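Local atomic coordinates of exoenzyme S (Pseudomonas aeruginosa, PDB entry 6GN8), a protein that is probably a bifunctional secreted virulence toxin that stimulates GTP hydrolysis by host GTPases and transfers ADP-ribose to host proteins, the latter through the C-terminal part held in this chain. Residues V106-G111 with L133-N138; T152-S157 with R195-E200; G158-G163 with K171-N176. The protein carries 2 engineered substitutions. One frame throughout, in Å; residues are numbered along the deposited sequence.

Contact 1: residues V106-G111 with L133-N138; sequences VKTFRG and LSTSLN
Phe109 and Ser136 exchange the backbone bonds that join strand 106-111 to strand 133-136, where the two sheets of the ADP-ribosyltransferase fold meet. Arg110 and the Ser134-Thr135-Ser136 run are consistent with the Arg and Ser-Thr-Ser elements of R-S-E class ADP-ribosyltransferases. The strands run 110° apart, and the pairing is confined to a single antiparallel, hydrogen-bonded bridge. Phe109 N reaches Ser136 O at 2.8 Å, and Ser136 N returns an equally short bond to Phe109 O.

Apolar contacts lie toward Leu137. Its CD2 branch crosses Val106 at about a right angle, 3.8 Å from CG2. The ring of Phe109 turns an edge to the loop: Leu137 O lies near the ring plane, 3.6 Å from CE2 of Phe109.

Among polar side chains, Thr108 and Thr135 bring their hydroxyls to 2.7 Å, OG1 to OG1. Each OG1 lies between its own backbone N and carbonyl carbon (chi1 61° and 70°), a rotation that turns each hydroxyl to the other strand; the two side chains cross at about a right angle. Thr135 OG1 also bonds Ile173 O, tying the pair to the next strand.

Arg110 supplies the charged group. Extended from CG to NE, with CG anti to the backbone N, it runs alongside the second strand toward Leu133, whose CD1 covers the centre of one guanidinium face. The edge is used as well: NH1 donates in the guanidinium plane to a lone pair of Ser134 O at 3.0 Å, and a water held between NH1 and Ser134 N accepts from both, 3.0 Å from Arg110 NH1.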
# COMPACT_ATOMS: atom_id res chain seq x y z
N VAL C 106 8.07 24.20 -3.71
CA VAL C 106 9.00 25.05 -3.00
C VAL C 106 8.71 24.93 -1.48
O VAL C 106 7.56 24.84 -1.04
CB VAL C 106 9.03 26.51 -3.56
CG1 VAL C 106 7.76 27.28 -3.26
CG2 VAL C 106 10.26 27.27 -3.06
N LYS C 107 9.81 24.87 -0.69
CA LYS C 107 9.77 24.81 0.76
C LYS C 107 10.00 26.22 1.31
O LYS C 107 11.05 26.84 1.05
CB LYS C 107 10.81 23.83 1.29
CG LYS C 107 10.94 23.78 2.83
CD LYS C 107 11.98 22.74 3.29
CE LYS C 107 13.38 23.05 2.79
NZ LYS C 107 14.37 22.02 3.19
N THR C 108 9.03 26.71 2.11
CA THR C 108 9.12 28.04 2.73
C THR C 108 8.75 27.95 4.20
O THR C 108 8.23 26.92 4.65
CB THR C 108 8.26 29.08 2.00
OG1 THR C 108 6.89 28.69 2.03
CG2 THR C 108 8.73 29.35 0.56
N PHE C 109 9.06 28.99 4.95
CA PHE C 109 8.92 29.00 6.40
C PHE C 109 8.11 30.17 6.86
O PHE C 109 8.04 31.20 6.18
CB PHE C 109 10.32 29.00 7.06
CG PHE C 109 11.27 28.06 6.35
CD1 PHE C 109 11.18 26.68 6.53
CD2 PHE C 109 12.17 28.54 5.38
CE1 PHE C 109 12.00 25.81 5.82
CE2 PHE C 109 12.98 27.66 4.67
CZ PHE C 109 12.91 26.31 4.91
N ARG C 110 7.47 30.00 8.02
CA ARG C 110 6.62 31.05 8.56
C ARG C 110 6.54 30.96 10.09
O ARG C 110 6.28 29.90 10.63
CB ARG C 110 5.23 30.91 7.92
CG ARG C 110 4.19 31.85 8.45
CD ARG C 110 2.85 31.50 7.87
NE ARG C 110 1.80 32.14 8.66
CZ ARG C 110 1.34 33.36 8.44
NH1 ARG C 110 1.81 34.09 7.44
NH2 ARG C 110 0.40 33.87 9.23
N GLY C 111 6.78 32.07 10.75
CA GLY C 111 6.69 32.19 12.20
C GLY C 111 5.68 33.26 12.60
O GLY C 111 5.56 34.28 11.91
N LEU C 133 -1.15 34.52 2.77
CA LEU C 133 -0.16 33.78 3.56
C LEU C 133 1.28 34.07 3.10
O LEU C 133 1.77 33.54 2.08
CB LEU C 133 -0.45 32.27 3.53
CG LEU C 133 0.21 31.44 4.65
CD1 LEU C 133 -0.61 31.52 5.93
CD2 LEU C 133 0.36 30.00 4.25
N SER C 134 1.95 34.91 3.87
CA SER C 134 3.34 35.29 3.67
C SER C 134 4.22 34.20 4.29
O SER C 134 4.05 33.78 5.44
CB SER C 134 3.62 36.65 4.30
OG SER C 134 2.67 37.62 3.87
N THR C 135 5.14 33.72 3.48
CA THR C 135 6.12 32.75 3.91
C THR C 135 7.45 33.31 3.41
O THR C 135 7.47 34.25 2.60
CB THR C 135 5.78 31.33 3.41
OG1 THR C 135 5.95 31.27 2.01
CG2 THR C 135 4.37 30.87 3.77
N SER C 136 8.56 32.78 3.92
CA SER C 136 9.89 33.24 3.56
C SER C 136 10.76 32.04 3.16
O SER C 136 10.62 30.97 3.75
CB SER C 136 10.48 34.00 4.75
OG SER C 136 11.88 33.87 4.91
N LEU C 137 11.67 32.22 2.18
CA LEU C 137 12.66 31.21 1.73
C LEU C 137 13.83 31.16 2.70
O LEU C 137 14.59 30.20 2.69
CB LEU C 137 13.20 31.52 0.33
CG LEU C 137 12.45 30.97 -0.87
CD1 LEU C 137 12.96 31.60 -2.13
CD2 LEU C 137 12.58 29.45 -0.98
N ASN C 138 13.97 32.20 3.52
CA ASN C 138 15.00 32.38 4.53
C ASN C 138 14.55 31.70 5.87
O ASN C 138 13.60 32.20 6.46
CB ASN C 138 15.23 33.89 4.71
CG ASN C 138 16.48 34.30 5.40
OD1 ASN C 138 16.96 33.64 6.33
ND2 ASN C 138 17.03 35.43 4.96
O HOH W 1 0.23 36.35 6.25

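Contact 2: residues T152-S157 with R195-E200; sequences TVFGRS and RRVLEE
Glu200, the last residue of its strand, reaches across to the backbone N-H groups of Arg156 and Ser157. With CG anti to the backbone N (chi1 -163°) and the chain extended beyond it, the carboxylate lands beside two successive peptide N-H groups. OE2 takes Arg156 N at 2.8 Å, nearly head-on, and Ser157 N at 3.0 Å from the syn side. OE1 receives the Ser157 hydroxyl, with OG at 2.7 Å, also syn and about 22° out of the carboxylate plane. Three donors thus fix the rotation of a buried acid, which would probably stabilise its charged form.

Farther back, the side chains divide between the two faces of the sheet. On one, the Phe154 ring turns its edge to Val197, CE2 to CG1 4.1 Å; Thr152 and Glu199 share this face, which an adjoining chain of another protein covers, stacking an aromatic ring on Phe154 and pairing a basic group with Glu199. On the other, Val153 and Leu198 meet more loosely. Backbone bonds such as Leu198 N to Thr152 O, 2.8 Å, complete the ladder, the one parallel pair of the mixed five-strand sheet in this ADP-ribosyltransferase domain, formed by its second and middle strands.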
# COMPACT_ATOMS: atom_id res chain seq x y z
N THR C 152 6.48 24.91 8.25
CA THR C 152 7.23 24.57 7.05
C THR C 152 6.13 24.30 6.03
O THR C 152 5.23 23.49 6.28
CB THR C 152 8.23 23.43 7.30
OG1 THR C 152 9.08 23.79 8.38
CG2 THR C 152 9.07 23.11 6.10
N VAL C 153 6.18 25.04 4.91
CA VAL C 153 5.15 25.04 3.89
C VAL C 153 5.71 24.48 2.60
O VAL C 153 6.82 24.84 2.17
CB VAL C 153 4.60 26.51 3.71
CG1 VAL C 153 3.42 26.58 2.74
CG2 VAL C 153 4.23 27.16 5.04
N PHE C 154 4.91 23.63 1.94
CA PHE C 154 5.22 23.06 0.62
C PHE C 154 4.10 23.44 -0.34
O PHE C 154 2.93 23.16 -0.06
CB PHE C 154 5.40 21.53 0.69
CG PHE C 154 6.63 21.14 1.45
CD1 PHE C 154 7.87 21.07 0.81
CD2 PHE C 154 6.58 20.91 2.82
CE1 PHE C 154 9.02 20.71 1.53
CE2 PHE C 154 7.72 20.57 3.54
CZ PHE C 154 8.94 20.48 2.89
N GLY C 155 4.46 24.09 -1.44
CA GLY C 155 3.48 24.50 -2.44
C GLY C 155 4.02 24.77 -3.82
O GLY C 155 5.23 24.69 -4.06
N ARG C 156 3.12 25.10 -4.76
CA ARG C 156 3.49 25.44 -6.12
C ARG C 156 2.89 26.79 -6.58
O ARG C 156 3.43 27.39 -7.52
CB ARG C 156 3.05 24.33 -7.08
CG ARG C 156 4.08 23.22 -7.23
CD ARG C 156 3.63 22.21 -8.27
NE ARG C 156 4.24 20.90 -8.03
CZ ARG C 156 5.04 20.28 -8.89
NH1 ARG C 156 5.56 19.09 -8.58
NH2 ARG C 156 5.33 20.83 -10.06
N SER C 157 1.80 27.28 -5.93
CA SER C 157 1.05 28.47 -6.38
C SER C 157 1.47 29.81 -5.74
O SER C 157 0.78 30.82 -5.93
CB SER C 157 -0.45 28.26 -6.14
OG SER C 157 -0.83 27.07 -6.82
N ARG C 195 5.04 23.35 16.14
CA ARG C 195 5.86 23.05 14.97
C ARG C 195 4.99 22.31 13.99
O ARG C 195 4.54 21.19 14.29
CB ARG C 195 7.09 22.25 15.39
CG ARG C 195 7.87 22.91 16.53
CD ARG C 195 9.11 23.52 15.99
NE ARG C 195 9.83 24.32 16.96
CZ ARG C 195 10.86 25.09 16.62
NH1 ARG C 195 11.48 25.82 17.53
NH2 ARG C 195 11.26 25.15 15.36
N ARG C 196 4.71 22.96 12.84
CA ARG C 196 3.76 22.48 11.86
C ARG C 196 4.35 22.30 10.48
O ARG C 196 5.28 23.00 10.09
CB ARG C 196 2.55 23.46 11.75
CG ARG C 196 1.26 22.81 12.18
CD ARG C 196 -0.00 23.56 11.82
NE ARG C 196 -0.57 24.25 12.98
CZ ARG C 196 -0.52 25.57 13.13
NH1 ARG C 196 0.07 26.34 12.22
NH2 ARG C 196 -1.06 26.13 14.20
N VAL C 197 3.75 21.39 9.72
CA VAL C 197 4.10 21.16 8.33
C VAL C 197 2.80 21.30 7.53
O VAL C 197 1.82 20.61 7.82
CB VAL C 197 4.85 19.83 8.07
CG1 VAL C 197 5.17 19.65 6.59
CG2 VAL C 197 6.12 19.76 8.91
N LEU C 198 2.77 22.27 6.61
CA LEU C 198 1.58 22.51 5.79
C LEU C 198 1.88 22.21 4.35
O LEU C 198 2.99 22.46 3.87
CB LEU C 198 1.08 23.96 5.88
CG LEU C 198 0.69 24.54 7.23
CD1 LEU C 198 0.52 26.06 7.12
CD2 LEU C 198 -0.61 23.94 7.73
N GLU C 199 0.87 21.76 3.64
CA GLU C 199 1.04 21.50 2.22
C GLU C 199 -0.18 22.06 1.47
O GLU C 199 -1.30 21.93 1.95
CB GLU C 199 1.23 20.00 1.99
CG GLU C 199 1.11 19.56 0.55
CD GLU C 199 0.91 18.07 0.39
OE1 GLU C 199 -0.07 17.52 0.94
OE2 GLU C 199 1.74 17.44 -0.30
N GLU C 200 0.05 22.70 0.30
CA GLU C 200 -1.01 23.20 -0.57
C GLU C 200 -1.87 22.00 -0.96
O GLU C 200 -1.34 21.07 -1.59
CB GLU C 200 -0.40 23.88 -1.80
CG GLU C 200 -1.33 24.79 -2.56
CD GLU C 200 -0.76 25.26 -3.87
OE1 GLU C 200 -1.53 25.38 -4.85
OE2 GLU C 200 0.47 25.49 -3.94

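Contact 3: residues G158-G163 with K171-N176; sequences GIDVSG and KAILYN. Engineered in segment 171-176: Ala172 (natural residue Glu).
Gly158 lies against Tyr175 and Ile173 at the tight end of this hairpin. Its CA sits over one face of the Tyr175 ring, 3.9 Å from the centroid, in a CH-pi contact displaced toward the rim, while Ile173 CG2 comes to 3.7 Å from the same Gly158 CA. With no side chain on Gly158, its CA comes directly against the ring and the methyl. A water accepts from Gly158 N and also hydrogen-bonds the phenolic oxygen, Tyr175 OH at 2.7 Å, bridging Gly158 and the phenol at the same end of the hairpin.

Tight packing continues on the face bearing Leu174. Val161 crosses it at about a right angle, CG1 to Leu174 CD1 at 3.7 Å, against Leu60 and Thr64 of helix 54-77. Ala172, an engineered residue replacing glutamate, brings its CB equally close to the other methyl, Val161 CG2. Ile159 N and Leu174 O pair at 2.8 Å, and the return bond, together with Val161 N to Ala172 O, zips the backbones.

Toward Ser162 the grip slackens and residues are partly exposed. Ser162 CB merely touches Lys171 CA, and the polar atoms bond within their own segment: the Ser162 hydroxyl OG donates to Asp160 OD1 at 2.8 Å, from its syn side. The amide of Ser162 adds a weak Asx-turn bond to that oxygen. This is a short antiparallel hairpin linking strands 159-160 and 172-175, the edge and middle strands of the smaller, three-stranded sheet of the ADP-ribosyltransferase domain.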
# COMPACT_ATOMS: atom_id res chain seq x y z
N GLY C 158 2.61 29.82 -5.05
CA GLY C 158 3.12 31.00 -4.40
C GLY C 158 3.77 31.98 -5.35
O GLY C 158 4.33 31.56 -6.36
N ILE C 159 3.70 33.28 -5.05
CA ILE C 159 4.34 34.33 -5.86
C ILE C 159 5.58 34.82 -5.12
O ILE C 159 5.51 35.20 -3.94
CB ILE C 159 3.36 35.49 -6.24
CG1 ILE C 159 2.25 34.96 -7.21
CG2 ILE C 159 4.12 36.72 -6.85
CD1 ILE C 159 1.16 35.90 -7.43
N ASP C 160 6.73 34.75 -5.80
CA ASP C 160 7.99 35.22 -5.26
C ASP C 160 8.02 36.73 -5.46
O ASP C 160 7.92 37.21 -6.59
CB ASP C 160 9.16 34.50 -5.93
CG ASP C 160 10.52 35.11 -5.63
OD1 ASP C 160 10.81 35.36 -4.44
OD2 ASP C 160 11.29 35.33 -6.59
N VAL C 161 8.06 37.47 -4.36
CA VAL C 161 8.03 38.94 -4.35
C VAL C 161 9.39 39.54 -3.94
O VAL C 161 9.48 40.75 -3.73
CB VAL C 161 6.88 39.48 -3.45
CG1 VAL C 161 5.52 39.11 -4.01
CG2 VAL C 161 7.02 39.00 -2.01
N SER C 162 10.45 38.71 -3.87
CA SER C 162 11.77 39.11 -3.39
C SER C 162 12.43 40.18 -4.26
O SER C 162 13.22 40.97 -3.74
CB SER C 162 12.69 37.91 -3.21
OG SER C 162 12.92 37.19 -4.41
N GLY C 163 12.04 40.28 -5.52
CA GLY C 163 12.53 41.31 -6.43
C GLY C 163 11.73 42.60 -6.35
O GLY C 163 12.16 43.63 -6.88
N LYS C 171 13.13 37.15 1.32
CA LYS C 171 12.85 36.39 0.09
C LYS C 171 11.46 35.74 0.22
O LYS C 171 11.33 34.52 0.34
CB LYS C 171 13.97 35.37 -0.20
CG LYS C 171 15.40 35.96 -0.32
CD LYS C 171 16.48 34.86 -0.41
CE LYS C 171 16.67 34.08 0.88
NZ LYS C 171 17.73 33.05 0.77
N ALA C 172 10.43 36.59 0.29
CA ALA C 172 9.06 36.14 0.55
C ALA C 172 8.40 35.46 -0.62
O ALA C 172 8.53 35.86 -1.78
CB ALA C 172 8.20 37.30 1.02
N ILE C 173 7.66 34.42 -0.29
CA ILE C 173 6.81 33.71 -1.22
C ILE C 173 5.42 33.81 -0.63
O ILE C 173 5.20 33.41 0.52
CB ILE C 173 7.27 32.28 -1.57
CG1 ILE C 173 8.57 32.36 -2.42
CG2 ILE C 173 6.15 31.53 -2.35
CD1 ILE C 173 9.22 31.06 -2.84
N LEU C 174 4.52 34.50 -1.36
CA LEU C 174 3.14 34.72 -0.92
C LEU C 174 2.17 33.71 -1.52
O LEU C 174 2.19 33.46 -2.72
CB LEU C 174 2.66 36.14 -1.28
CG LEU C 174 3.60 37.30 -0.98
CD1 LEU C 174 2.96 38.60 -1.42
CD2 LEU C 174 4.03 37.35 0.50
N TYR C 175 1.31 33.15 -0.67
CA TYR C 175 0.21 32.26 -1.08
C TYR C 175 -1.07 33.09 -1.02
O TYR C 175 -1.18 33.99 -0.17
CB TYR C 175 0.13 30.97 -0.24
CG TYR C 175 1.24 30.00 -0.62
CD1 TYR C 175 1.08 29.11 -1.67
CD2 TYR C 175 2.48 30.04 0.03
CE1 TYR C 175 2.12 28.27 -2.07
CE2 TYR C 175 3.52 29.20 -0.35
CZ TYR C 175 3.34 28.31 -1.41
OH TYR C 175 4.36 27.53 -1.85
N ASN C 176 -1.98 32.83 -1.96
CA ASN C 176 -3.26 33.51 -2.15
C ASN C 176 -4.15 33.47 -0.90
O ASN C 176 -4.05 32.54 -0.10
CB ASN C 176 -4.00 32.85 -3.33
CG ASN C 176 -4.88 33.75 -4.16
OD1 ASN C 176 -5.30 33.38 -5.24
ND2 ASN C 176 -5.16 34.94 -3.70
O HOH W 2 4.78 28.02 -4.48

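Overall arrangement
Together the three contacts run from one sheet to the other. Contact 2 is the most buried and the most regular, a parallel ladder in the mixed sheet finished by a carboxylate that seals a turn. Contact 1 bridges the sheets: its strand 106-111 pairs with 149-155 of contact 2, while 133-136 pairs with 172-175 of contact 3. Its steep crossing permits one backbone bridge; hydroxyl, guanidinium and apolar contacts make up the rest. Contacts 1 and 3 are both partly buried; contact 3 combines three backbone bonds with apolar packing, one face against helices 54-77 and 83-99. Tyr175 links it to contact 2, its OH lying against Gly155 CA. Another protein's chain reaches contacts 1 and 2.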